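Local coordinates for protein thiosulfate sulfurtransferase TUM1 (Saccharomyces cerevisiae, PDB 3UTN) that transfers persulfide sulfur from NFS1 to UBA4 in the pathway that 2-thiolates the wobble uridine of tRNAs, at residues 116-121 and 142-147. Numbering follows the deposited sequence.
With DMS (dimethyl sulfoxide), chain B.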
loop_
_atom_site.group_PDB
_atom_site.type_symbol
_atom_site.label_atom_id
_atom_site.label_comp_id
_atom_site.label_asym_id
_atom_site.label_seq_id
_atom_site.Cartn_x
_atom_site.Cartn_y
_atom_site.Cartn_z
ATOM N N LEU A 116 8.262 12.983 -1.665
ATOM C CA LEU A 116 8.326 11.888 -0.737
ATOM C C LEU A 116 8.629 10.655 -1.522
ATOM O O LEU A 116 7.979 10.353 -2.512
ATOM C CB LEU A 116 7.031 11.740 0.046
ATOM C CG LEU A 116 6.696 12.980 0.874
ATOM C CD1 LEU A 116 5.361 12.786 1.561
ATOM C CD2 LEU A 116 7.784 13.302 1.887
ATOM N N VAL A 117 9.671 9.969 -1.111
ATOM C CA VAL A 117 10.011 8.750 -1.779
ATOM C C VAL A 117 9.860 7.657 -0.762
ATOM O O VAL A 117 10.668 7.494 0.140
ATOM C CB VAL A 117 11.404 8.781 -2.403
ATOM C CG1 VAL A 117 11.678 7.440 -3.055
ATOM C CG2 VAL A 117 11.490 9.912 -3.425
ATOM N N VAL A 118 8.791 6.907 -0.923
ATOM C CA VAL A 118 8.419 5.960 0.073
ATOM C C VAL A 118 9.111 4.665 -0.224
ATOM O O VAL A 118 9.231 4.251 -1.367
ATOM C CB VAL A 118 6.914 5.735 0.081
ATOM C CG1 VAL A 118 6.560 4.780 1.200
ATOM C CG2 VAL A 118 6.209 7.063 0.269
ATOM N N TYR A 119 9.568 4.025 0.829
ATOM C CA TYR A 119 10.109 2.714 0.681
ATOM C C TYR A 119 9.816 1.996 1.962
ATOM O O TYR A 119 9.335 2.585 2.926
ATOM C CB TYR A 119 11.606 2.788 0.421
ATOM C CG TYR A 119 12.416 3.405 1.528
ATOM C CD1 TYR A 119 12.504 4.790 1.676
ATOM C CD2 TYR A 119 13.099 2.604 2.427
ATOM C CE1 TYR A 119 13.258 5.347 2.690
ATOM C CE2 TYR A 119 13.862 3.149 3.432
ATOM C CZ TYR A 119 13.939 4.514 3.557
ATOM O OH TYR A 119 14.697 5.034 4.562
ATOM N N ASP A 120 10.086 0.711 1.956
ATOM C CA ASP A 120 10.041 -0.036 3.179
ATOM C C ASP A 120 11.132 -1.071 3.090
ATOM O O ASP A 120 11.704 -1.281 2.018
ATOM C CB ASP A 120 8.652 -0.638 3.404
ATOM C CG ASP A 120 8.242 -1.606 2.327
ATOM O OD1 ASP A 120 9.113 -2.239 1.700
ATOM O OD2 ASP A 120 7.029 -1.758 2.120
ATOM N N ARG A 121 11.430 -1.710 4.208
ATOM C CA ARG A 121 12.528 -2.653 4.239
ATOM C C ARG A 121 12.120 -4.015 3.748
ATOM O O ARG A 121 12.968 -4.857 3.482
ATOM C CB ARG A 121 13.091 -2.745 5.642
ATOM C CG ARG A 121 13.666 -1.427 6.075
ATOM C CD ARG A 121 14.150 -1.460 7.500
ATOM N NE ARG A 121 14.633 -0.137 7.853
ATOM C CZ ARG A 121 15.806 0.355 7.471
ATOM N NH1 ARG A 121 16.626 -0.372 6.731
ATOM N NH2 ARG A 121 16.155 1.577 7.830
ATOM N N VAL A 142 4.949 12.206 -4.673
ATOM C CA VAL A 142 5.140 11.016 -3.908
ATOM C C VAL A 142 5.645 9.960 -4.848
ATOM O O VAL A 142 5.082 9.713 -5.916
ATOM C CB VAL A 142 3.851 10.523 -3.235
ATOM C CG1 VAL A 142 4.156 9.325 -2.346
ATOM C CG2 VAL A 142 3.214 11.633 -2.416
ATOM N N TYR A 143 6.730 9.347 -4.433
ATOM C CA TYR A 143 7.252 8.239 -5.159
ATOM C C TYR A 143 7.259 7.068 -4.250
ATOM O O TYR A 143 7.373 7.198 -3.032
ATOM C CB TYR A 143 8.651 8.542 -5.640
ATOM C CG TYR A 143 8.665 9.598 -6.701
ATOM C CD1 TYR A 143 8.527 9.261 -8.040
ATOM C CD2 TYR A 143 8.799 10.938 -6.364
ATOM C CE1 TYR A 143 8.540 10.229 -9.025
ATOM C CE2 TYR A 143 8.815 11.914 -7.341
ATOM C CZ TYR A 143 8.686 11.552 -8.667
ATOM O OH TYR A 143 8.692 12.524 -9.634
ATOM N N LEU A 144 7.097 5.915 -4.858
ATOM C CA LEU A 144 7.256 4.698 -4.154
ATOM C C LEU A 144 8.545 4.174 -4.691
ATOM O O LEU A 144 8.643 3.852 -5.872
ATOM C CB LEU A 144 6.125 3.749 -4.484
ATOM C CG LEU A 144 6.264 2.397 -3.813
ATOM C CD1 LEU A 144 6.294 2.609 -2.312
ATOM C CD2 LEU A 144 5.114 1.510 -4.233
ATOM N N LEU A 145 9.551 4.129 -3.831
ATOM C CA LEU A 145 10.805 3.575 -4.248
ATOM C C LEU A 145 10.539 2.135 -4.572
ATOM O O LEU A 145 9.923 1.410 -3.791
ATOM C CB LEU A 145 11.866 3.687 -3.168
ATOM C CG LEU A 145 13.212 3.108 -3.606
ATOM C CD1 LEU A 145 13.864 3.979 -4.665
ATOM C CD2 LEU A 145 14.102 2.975 -2.398
ATOM N N ASN A 146 10.997 1.727 -5.740
ATOM C CA ASN A 146 10.795 0.380 -6.165
ATOM C C ASN A 146 12.102 -0.371 -6.396
ATOM O O ASN A 146 12.611 -0.410 -7.499
ATOM C CB ASN A 146 9.933 0.339 -7.415
ATOM C CG ASN A 146 9.555 -1.061 -7.779
ATOM O OD1 ASN A 146 9.362 -1.903 -6.899
ATOM N ND2 ASN A 146 9.472 -1.337 -9.076
ATOM N N ASN A 147 12.657 -0.948 -5.347
ATOM C CA ASN A 147 12.201 -0.751 -3.989
ATOM C C ASN A 147 13.455 -0.673 -3.159
ATOM O O ASN A 147 14.561 -0.719 -3.698
ATOM C CB ASN A 147 11.300 -1.895 -3.522
ATOM C CG ASN A 147 11.956 -3.256 -3.650
ATOM O OD1 ASN A 147 13.159 -3.369 -3.869
ATOM N ND2 ASN A 147 11.161 -4.299 -3.508
HETATM S S DMS B . 3.753 11.511 -8.117
HETATM O O DMS B . 3.442 12.299 -6.908
HETATM C C1 DMS B . 3.072 12.308 -9.469
HETATM C C2 DMS B . 5.391 11.751 -8.495
#
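Tyr143 is gripped by Val117's neighbours through both its backbone polar atoms: its N donates to Leu116 O (2.5 Å, N-H...O angle 169°), and Val118 N donates to its O at 2.6 Å. A third bond, Leu145 N to Val118 O, continues this ladder of parallel strands, but is modelled so short that its exact length is doubtful. The CA of Val117 adds a weaker C-H...O contact to Tyr143 O.

Beta-branched valines suit these extended strands. With CG1 anti to the backbone N (chi1 179°), Val117 sends that methyl to Leu145 CB (3.8 Å) and turns CG2 to Tyr143 CB (3.9 Å). On the opposite face Val118 CG2 meets Val142 CG1 at 4.0 Å, while its CB packs against CD1 of Leu144, whose extended first torsion (chi1 177°) lets the branch reach back over Val118. Leu145 is long and apolar enough to fill against both Val117 and Tyr119, whose CB lies 3.7 Å from Leu145 CB.

At partly exposed Tyr143 a broad ring can pack on Ile30 and still offer one face to a methyl of dimethyl sulfoxide, probably from the crystallisation liquor, whose oxygen accepts a bond from Val142 N. Replacing Tyr143 by an alanine would remove the ring, and is likely to leave this methyl without its aromatic surface and Ile30 with less cover, from Val117 but no longer from the ring.

These are adjacent inner strands of the first rhodanese domain's parallel sheet, joined by the beta-alpha-beta crossover through helix 127-136. That helix covers Leu116 and Val118, whereas strand 47-51 flanks strand 115-119 and strand 28-30 borders strand 141-145.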